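PDB 6GSZ: alpha-L-rhamnosidase from Aspergillus terreus, which probably hydrolyses terminal non-reducing alpha-L-rhamnose residues from alpha-L-rhamnosides. Local coordinates for residues Q350-M360 with H396-P407. Residues are numbered along the deposited sequence; the frame is centred on the assembly and turned at random.
Sequences QTIRFVHTEVM and HGFRYVQVDGWP
His356 is sandwiched on the buried face of an antiparallel strand pair, 351-357 against 400-404. His396 CD2 lies over the centre of one ring face, in a face-to-face stack with centroids 4.0 Å apart and planes at 27°, while Val401 CG1 covers the opposite face nearer the rim. The edge of the same imidazole, through CD2, meets the middle of the Phe398 ring. Hydrogen bonds from His356 ND1 to Ala375 O and from His396 NE2 to Asp377 anchor the two imidazoles. Toward the end of the pair, the Phe354 and Trp406 rings meet edge to edge, CZ to CZ3 at 4.1 Å, and Ile352 CD1 packs on Pro407 CD. Looser and more polar is the other face, where Arg353, Val355, Gln402 and Asp404 are partly exposed. There Arg353 NH2 forms a salt bridge with Asp404 OD2 (3.0 Å) from above the carboxylate plane, and Gln402 NE2 (2.8 Å) takes its syn lone pair. Bends at chi2 and chi3 (-71° and -73°) fold Met360 over Tyr400, with CG and SD above the ring, a Met-aromatic contact. Thr357 O receives both Arg399 N (2.9 Å) and Tyr400 N (3.0 Å), marking a classic beta bulge where the chain turns a corner within the concanavalin-like beta domain.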
ATOM      1  N   GLN A 350      15.842  -1.443 -35.913  1.00 19.07           N
ATOM      2  CA  GLN A 350      15.537  -0.083 -35.471  1.00 19.79           C
ATOM      3  C   GLN A 350      15.096  -0.090 -34.003  1.00 18.87           C
ATOM      4  O   GLN A 350      14.223  -0.880 -33.602  1.00 19.18           O
ATOM      5  CB  GLN A 350      14.447   0.530 -36.343  1.00 19.36           C
ATOM      6  CG  GLN A 350      14.119   1.964 -35.948  1.00 21.81           C
ATOM      7  CD  GLN A 350      13.459   2.699 -37.071  1.00 23.79           C
ATOM      8  OE1 GLN A 350      13.803   2.477 -38.231  1.00 28.15           O
ATOM      9  NE2 GLN A 350      12.540   3.598 -36.744  1.00 27.47           N
ATOM     10  N   THR A 351      15.685   0.812 -33.214  1.00 18.91           N
ATOM     11  CA  THR A 351      15.409   0.907 -31.801  1.00 18.04           C
ATOM     12  C   THR A 351      14.532   2.129 -31.496  1.00 20.16           C
ATOM     13  O   THR A 351      14.847   3.266 -31.880  1.00 20.78           O
ATOM     14  CB  THR A 351      16.720   0.970 -30.998  1.00 19.96           C
ATOM     15  OG1 THR A 351      17.535  -0.144 -31.359  1.00 20.20           O
ATOM     16  CG2 THR A 351      16.510   0.999 -29.491  1.00 19.24           C
ATOM     17  N   ILE A 352      13.457   1.878 -30.740  1.00 17.11           N
ATOM     18  CA  ILE A 352      12.622   2.906 -30.164  1.00 16.69           C
ATOM     19  C   ILE A 352      13.043   3.134 -28.706  1.00 17.06           C
ATOM     20  O   ILE A 352      13.208   2.170 -27.961  1.00 18.02           O
ATOM     21  CB  ILE A 352      11.138   2.490 -30.203  1.00 18.12           C
ATOM     22  CG1 ILE A 352      10.740   1.773 -31.492  1.00 18.82           C
ATOM     23  CG2 ILE A 352      10.255   3.687 -29.906  1.00 18.48           C
ATOM     24  CD1 ILE A 352       9.291   1.311 -31.523  1.00 19.77           C
ATOM     25  N   ARG A 353      13.141   4.410 -28.317  1.00 17.18           N
ATOM     26  CA  ARG A 353      13.478   4.789 -26.955  1.00 17.59           C
ATOM     27  C   ARG A 353      12.295   5.537 -26.332  1.00 18.89           C
ATOM     28  O   ARG A 353      11.665   6.391 -27.004  1.00 17.69           O
ATOM     29  CB  ARG A 353      14.722   5.680 -26.932  1.00 17.70           C
ATOM     30  CG  ARG A 353      15.231   6.002 -25.535  1.00 17.69           C
ATOM     31  CD  ARG A 353      16.427   6.927 -25.507  1.00 18.29           C
ATOM     32  NE  ARG A 353      16.062   8.253 -25.972  1.00 19.92           N
ATOM     33  CZ  ARG A 353      16.924   9.233 -26.200  1.00 26.75           C
ATOM     34  NH1 ARG A 353      18.215   9.050 -25.963  1.00 27.89           N
ATOM     35  NH2 ARG A 353      16.483  10.406 -26.629  1.00 30.14           N
ATOM     36  N   PHE A 354      12.027   5.193 -25.057  1.00 15.13           N
ATOM     37  CA  PHE A 354      10.932   5.780 -24.277  1.00 15.75           C
ATOM     38  C   PHE A 354      11.495   6.351 -22.984  1.00 15.60           C
ATOM     39  O   PHE A 354      12.008   5.589 -22.168  1.00 14.97           O
ATOM     40  CB  PHE A 354       9.891   4.711 -23.959  1.00 14.72           C
ATOM     41  CG  PHE A 354       9.313   3.983 -25.143  1.00 15.08           C
ATOM     42  CD1 PHE A 354       8.238   4.483 -25.831  1.00 15.79           C
ATOM     43  CD2 PHE A 354       9.880   2.802 -25.609  1.00 16.01           C
ATOM     44  CE1 PHE A 354       7.707   3.812 -26.919  1.00 17.76           C
ATOM     45  CE2 PHE A 354       9.323   2.118 -26.671  1.00 16.55           C
ATOM     46  CZ  PHE A 354       8.260   2.633 -27.343  1.00 16.67           C
ATOM     47  N   VAL A 355      11.469   7.689 -22.855  1.00 15.03           N
ATOM     48  CA  VAL A 355      11.989   8.354 -21.672  1.00 15.55           C
ATOM     49  C   VAL A 355      10.795   8.886 -20.867  1.00 15.98           C
ATOM     50  O   VAL A 355      10.057   9.758 -21.370  1.00 16.29           O
ATOM     51  CB  VAL A 355      12.970   9.490 -22.042  1.00 16.22           C
ATOM     52  CG1 VAL A 355      13.461  10.245 -20.824  1.00 16.98           C
ATOM     53  CG2 VAL A 355      14.174   8.964 -22.826  1.00 15.73           C
ATOM     54  N   HIS A 356      10.625   8.346 -19.651  1.00 13.74           N
ATOM     55  CA  HIS A 356       9.397   8.608 -18.868  1.00 14.69           C
ATOM     56  C   HIS A 356       9.644   9.681 -17.802  1.00 14.36           C
ATOM     57  O   HIS A 356      10.593   9.571 -17.040  1.00 14.59           O
ATOM     58  CB  HIS A 356       8.955   7.298 -18.187  1.00 13.65           C
ATOM     59  CG  HIS A 356       8.750   6.121 -19.096  1.00 12.73           C
ATOM     60  ND1 HIS A 356       9.812   5.434 -19.656  1.00 13.81           N
ATOM     61  CD2 HIS A 356       7.627   5.496 -19.535  1.00 14.05           C
ATOM     62  CE1 HIS A 356       9.337   4.420 -20.363  1.00 16.30           C
ATOM     63  NE2 HIS A 356       8.010   4.443 -20.346  1.00 14.23           N
ATOM     64  N   THR A 357       8.764  10.701 -17.732  1.00 15.30           N
ATOM     65  CA  THR A 357       8.904  11.764 -16.716  1.00 14.33           C
ATOM     66  C   THR A 357       7.536  12.123 -16.120  1.00 14.40           C
ATOM     67  O   THR A 357       6.497  11.900 -16.715  1.00 14.55           O
ATOM     68  CB  THR A 357       9.595  13.019 -17.267  1.00 15.36           C
ATOM     69  OG1 THR A 357       8.709  13.701 -18.153  1.00 16.16           O
ATOM     70  CG2 THR A 357      10.888  12.688 -17.981  1.00 16.19           C
ATOM     71  N   GLU A 358       7.587  12.740 -14.936  1.00 13.99           N
ATOM     72  CA  GLU A 358       6.360  13.185 -14.240  1.00 14.96           C
ATOM     73  C   GLU A 358       5.822  14.487 -14.823  1.00 15.95           C
ATOM     74  O   GLU A 358       4.600  14.717 -14.858  1.00 17.81           O
ATOM     75  CB  GLU A 358       6.660  13.376 -12.758  1.00 15.36           C
ATOM     76  CG  GLU A 358       6.913  12.079 -12.064  1.00 15.12           C
ATOM     77  CD  GLU A 358       6.937  12.277 -10.556  1.00 14.92           C
ATOM     78  OE1 GLU A 358       7.799  13.056 -10.059  1.00 14.96           O
ATOM     79  OE2 GLU A 358       6.069  11.689  -9.894  1.00 15.20           O
ATOM     80  N   VAL A 359       6.746  15.355 -15.235  1.00 15.72           N
ATOM     81  CA  VAL A 359       6.430  16.732 -15.616  1.00 17.77           C
ATOM     82  C   VAL A 359       7.302  17.134 -16.798  1.00 17.86           C
ATOM     83  O   VAL A 359       8.293  16.469 -17.143  1.00 17.24           O
ATOM     84  CB  VAL A 359       6.651  17.719 -14.457  1.00 17.50           C
ATOM     85  CG1 VAL A 359       5.731  17.406 -13.284  1.00 16.73           C
ATOM     86  CG2 VAL A 359       8.105  17.781 -14.031  1.00 20.41           C
ATOM     87  N   MET A 360       6.899  18.255 -17.393  1.00 20.29           N
ATOM     88  CA  MET A 360       7.671  18.973 -18.352  1.00 21.57           C
ATOM     89  C   MET A 360       8.334  20.161 -17.638  1.00 23.41           C
ATOM     90  O   MET A 360       7.806  20.694 -16.641  1.00 23.14           O
ATOM     91  CB  MET A 360       6.774  19.525 -19.465  1.00 23.45           C
ATOM     92  CG  MET A 360       5.920  18.523 -20.174  1.00 22.79           C
ATOM     93  SD  MET A 360       6.924  17.445 -21.210  1.00 23.61           S
ATOM     94  CE  MET A 360       7.384  18.539 -22.563  1.00 27.84           C
ATOM     95  N   HIS A 396       7.905   2.546 -13.863  1.00 11.42           N
ATOM     96  CA  HIS A 396       8.182   3.973 -13.923  1.00 11.29           C
ATOM     97  C   HIS A 396       7.009   4.758 -13.326  1.00 11.36           C
ATOM     98  O   HIS A 396       5.881   4.302 -13.371  1.00 12.59           O
ATOM     99  CB  HIS A 396       8.409   4.416 -15.366  1.00 12.29           C
ATOM    100  CG  HIS A 396       9.203   3.492 -16.219  1.00 12.43           C
ATOM    101  ND1 HIS A 396      10.506   3.127 -15.951  1.00 12.83           N
ATOM    102  CD2 HIS A 396       8.812   2.838 -17.321  1.00 13.18           C
ATOM    103  CE1 HIS A 396      10.909   2.325 -16.947  1.00 12.75           C
ATOM    104  NE2 HIS A 396       9.902   2.144 -17.804  1.00 12.41           N
ATOM    105  N   GLY A 397       7.321   5.968 -12.890  1.00 10.80           N
ATOM    106  CA  GLY A 397       6.314   6.919 -12.434  1.00 12.41           C
ATOM    107  C   GLY A 397       6.323   8.093 -13.403  1.00 13.26           C
ATOM    108  O   GLY A 397       7.339   8.726 -13.554  1.00 13.37           O
ATOM    109  N   PHE A 398       5.213   8.341 -14.117  1.00 12.21           N
ATOM    110  CA  PHE A 398       5.243   9.275 -15.233  1.00 12.92           C
ATOM    111  C   PHE A 398       3.851   9.717 -15.680  1.00 13.65           C
ATOM    112  O   PHE A 398       2.881   8.978 -15.537  1.00 13.18           O
ATOM    113  CB  PHE A 398       5.952   8.610 -16.418  1.00 13.15           C
ATOM    114  CG  PHE A 398       5.227   7.444 -17.048  1.00 12.95           C
ATOM    115  CD1 PHE A 398       5.270   6.193 -16.466  1.00 12.70           C
ATOM    116  CD2 PHE A 398       4.498   7.565 -18.220  1.00 12.75           C
ATOM    117  CE1 PHE A 398       4.590   5.117 -17.000  1.00 13.03           C
ATOM    118  CE2 PHE A 398       3.840   6.476 -18.784  1.00 13.94           C
ATOM    119  CZ  PHE A 398       3.895   5.240 -18.178  1.00 13.73           C
ATOM    120  N   ARG A 399       3.816  10.908 -16.313  1.00 15.08           N
ATOM    121  CA  ARG A 399       2.687  11.361 -17.116  1.00 14.27           C
ATOM    122  C   ARG A 399       3.087  11.515 -18.606  1.00 13.70           C
ATOM    123  O   ARG A 399       2.255  11.338 -19.487  1.00 15.35           O
ATOM    124  CB  ARG A 399       2.171  12.700 -16.564  1.00 15.90           C
ATOM    125  CG  ARG A 399       1.126  13.364 -17.448  1.00 16.66           C
ATOM    126  CD  ARG A 399       0.422  14.529 -16.791  1.00 18.37           C
ATOM    127  NE  ARG A 399      -0.399  15.181 -17.797  1.00 17.87           N
ATOM    128  CZ  ARG A 399      -1.312  16.120 -17.541  1.00 17.96           C
ATOM    129  NH1 ARG A 399      -1.497  16.508 -16.283  1.00 18.10           N
ATOM    130  NH2 ARG A 399      -2.025  16.631 -18.540  1.00 20.61           N
ATOM    131  N   TYR A 400       4.365  11.858 -18.833  1.00 14.50           N
ATOM    132  CA  TYR A 400       4.896  12.152 -20.161  1.00 16.11           C
ATOM    133  C   TYR A 400       5.940  11.114 -20.571  1.00 15.63           C
ATOM    134  O   TYR A 400       6.694  10.619 -19.754  1.00 14.85           O
ATOM    135  CB  TYR A 400       5.507  13.555 -20.160  1.00 17.50           C
ATOM    136  CG  TYR A 400       4.541  14.644 -19.743  1.00 16.82           C
ATOM    137  CD1 TYR A 400       3.659  15.184 -20.665  1.00 17.14           C
ATOM    138  CD2 TYR A 400       4.500  15.113 -18.433  1.00 17.45           C
ATOM    139  CE1 TYR A 400       2.760  16.165 -20.287  1.00 18.83           C
ATOM    140  CE2 TYR A 400       3.589  16.083 -18.047  1.00 20.98           C
ATOM    141  CZ  TYR A 400       2.713  16.602 -18.978  1.00 18.67           C
ATOM    142  OH  TYR A 400       1.832  17.605 -18.663  1.00 22.91           O
ATOM    143  N   VAL A 401       6.023  10.898 -21.881  1.00 15.97           N
ATOM    144  CA  VAL A 401       7.048  10.022 -22.442  1.00 15.60           C
ATOM    145  C   VAL A 401       7.591  10.676 -23.710  1.00 15.33           C
ATOM    146  O   VAL A 401       6.840  10.898 -24.653  1.00 18.22           O
ATOM    147  CB  VAL A 401       6.504   8.625 -22.757  1.00 15.65           C
ATOM    148  CG1 VAL A 401       7.669   7.727 -23.151  1.00 16.73           C
ATOM    149  CG2 VAL A 401       5.740   8.062 -21.585  1.00 16.57           C
ATOM    150  N   GLN A 402       8.900  10.929 -23.730  1.00 14.86           N
ATOM    151  CA  GLN A 402       9.569  11.311 -24.980  1.00 17.52           C
ATOM    152  C   GLN A 402       9.887  10.030 -25.749  1.00 18.31           C
ATOM    153  O   GLN A 402      10.480   9.100 -25.181  1.00 16.99           O
ATOM    154  CB  GLN A 402      10.847  12.097 -24.735  1.00 17.49           C
ATOM    155  CG  GLN A 402      11.476  12.559 -26.047  1.00 19.82           C
ATOM    156  CD  GLN A 402      12.734  13.369 -25.859  1.00 20.55           C
ATOM    157  OE1 GLN A 402      12.787  14.311 -25.054  1.00 22.14           O
ATOM    158  NE2 GLN A 402      13.760  13.003 -26.620  1.00 22.36           N
ATOM    159  N   VAL A 403       9.505  10.013 -27.030  1.00 17.14           N
ATOM    160  CA  VAL A 403       9.646   8.821 -27.856  1.00 17.99           C
ATOM    161  C   VAL A 403      10.562   9.143 -29.023  1.00 20.45           C
ATOM    162  O   VAL A 403      10.252  10.092 -29.763  1.00 20.71           O
ATOM    163  CB  VAL A 403       8.285   8.339 -28.380  1.00 18.39           C
ATOM    164  CG1 VAL A 403       8.453   7.094 -29.215  1.00 20.73           C
ATOM    165  CG2 VAL A 403       7.294   8.100 -27.249  1.00 18.60           C
ATOM    166  N   ASP A 404      11.675   8.399 -29.136  1.00 17.21           N
ATOM    167  CA  ASP A 404      12.612   8.564 -30.263  1.00 18.99           C
ATOM    168  C   ASP A 404      12.685   7.256 -31.031  1.00 20.20           C
ATOM    169  O   ASP A 404      12.722   6.173 -30.441  1.00 22.03           O
ATOM    170  CB  ASP A 404      13.994   9.013 -29.771  1.00 20.20           C
ATOM    171  CG  ASP A 404      14.016  10.473 -29.344  1.00 24.81           C
ATOM    172  OD1 ASP A 404      14.110  11.363 -30.240  1.00 33.18           O
ATOM    173  OD2 ASP A 404      13.867  10.722 -28.154  1.00 26.53           O
ATOM    174  N   GLY A 405      12.779   7.364 -32.359  1.00 21.08           N
ATOM    175  CA  GLY A 405      12.944   6.182 -33.194  1.00 22.13           C
ATOM    176  C   GLY A 405      11.651   5.460 -33.522  1.00 21.51           C
ATOM    177  O   GLY A 405      11.686   4.349 -34.046  1.00 22.59           O
ATOM    178  N   TRP A 406      10.491   6.035 -33.168  1.00 22.58           N
ATOM    179  CA  TRP A 406       9.215   5.400 -33.499  1.00 19.91           C
ATOM    180  C   TRP A 406       9.092   5.262 -35.011  1.00 22.67           C
ATOM    181  O   TRP A 406       9.363   6.215 -35.737  1.00 25.99           O
ATOM    182  CB  TRP A 406       8.030   6.172 -32.896  1.00 22.19           C
ATOM    183  CG  TRP A 406       6.724   5.476 -33.113  1.00 20.52           C
ATOM    184  CD1 TRP A 406       5.926   5.551 -34.214  1.00 23.31           C
ATOM    185  CD2 TRP A 406       6.099   4.533 -32.214  1.00 21.33           C
ATOM    186  NE1 TRP A 406       4.831   4.749 -34.062  1.00 22.90           N
ATOM    187  CE2 TRP A 406       4.910   4.107 -32.839  1.00 19.08           C
ATOM    188  CE3 TRP A 406       6.420   4.031 -30.948  1.00 20.03           C
ATOM    189  CZ2 TRP A 406       4.040   3.209 -32.237  1.00 21.67           C
ATOM    190  CZ3 TRP A 406       5.566   3.128 -30.358  1.00 21.53           C
ATOM    191  CH2 TRP A 406       4.398   2.712 -30.999  1.00 21.53           C
ATOM    192  N   PRO A 407       8.720   4.074 -35.531  1.00 23.03           N
ATOM    193  CA  PRO A 407       8.736   3.847 -36.971  1.00 26.07           C
ATOM    194  C   PRO A 407       7.582   4.534 -37.712  1.00 27.99           C
ATOM    195  O   PRO A 407       6.440   4.577 -37.245  1.00 30.10           O
ATOM    196  CB  PRO A 407       8.674   2.317 -37.109  1.00 29.24           C
ATOM    197  CG  PRO A 407       7.983   1.853 -35.848  1.00 25.90           C
ATOM    198  CD  PRO A 407       8.335   2.866 -34.784  1.00 24.06           C
TER
HETATM  199  O   HOH W   1      13.287   9.095 -26.228  1.00 22.56           O
HETATM  200  O   HOH W   2       9.792   8.493 -14.637  1.00 22.60           O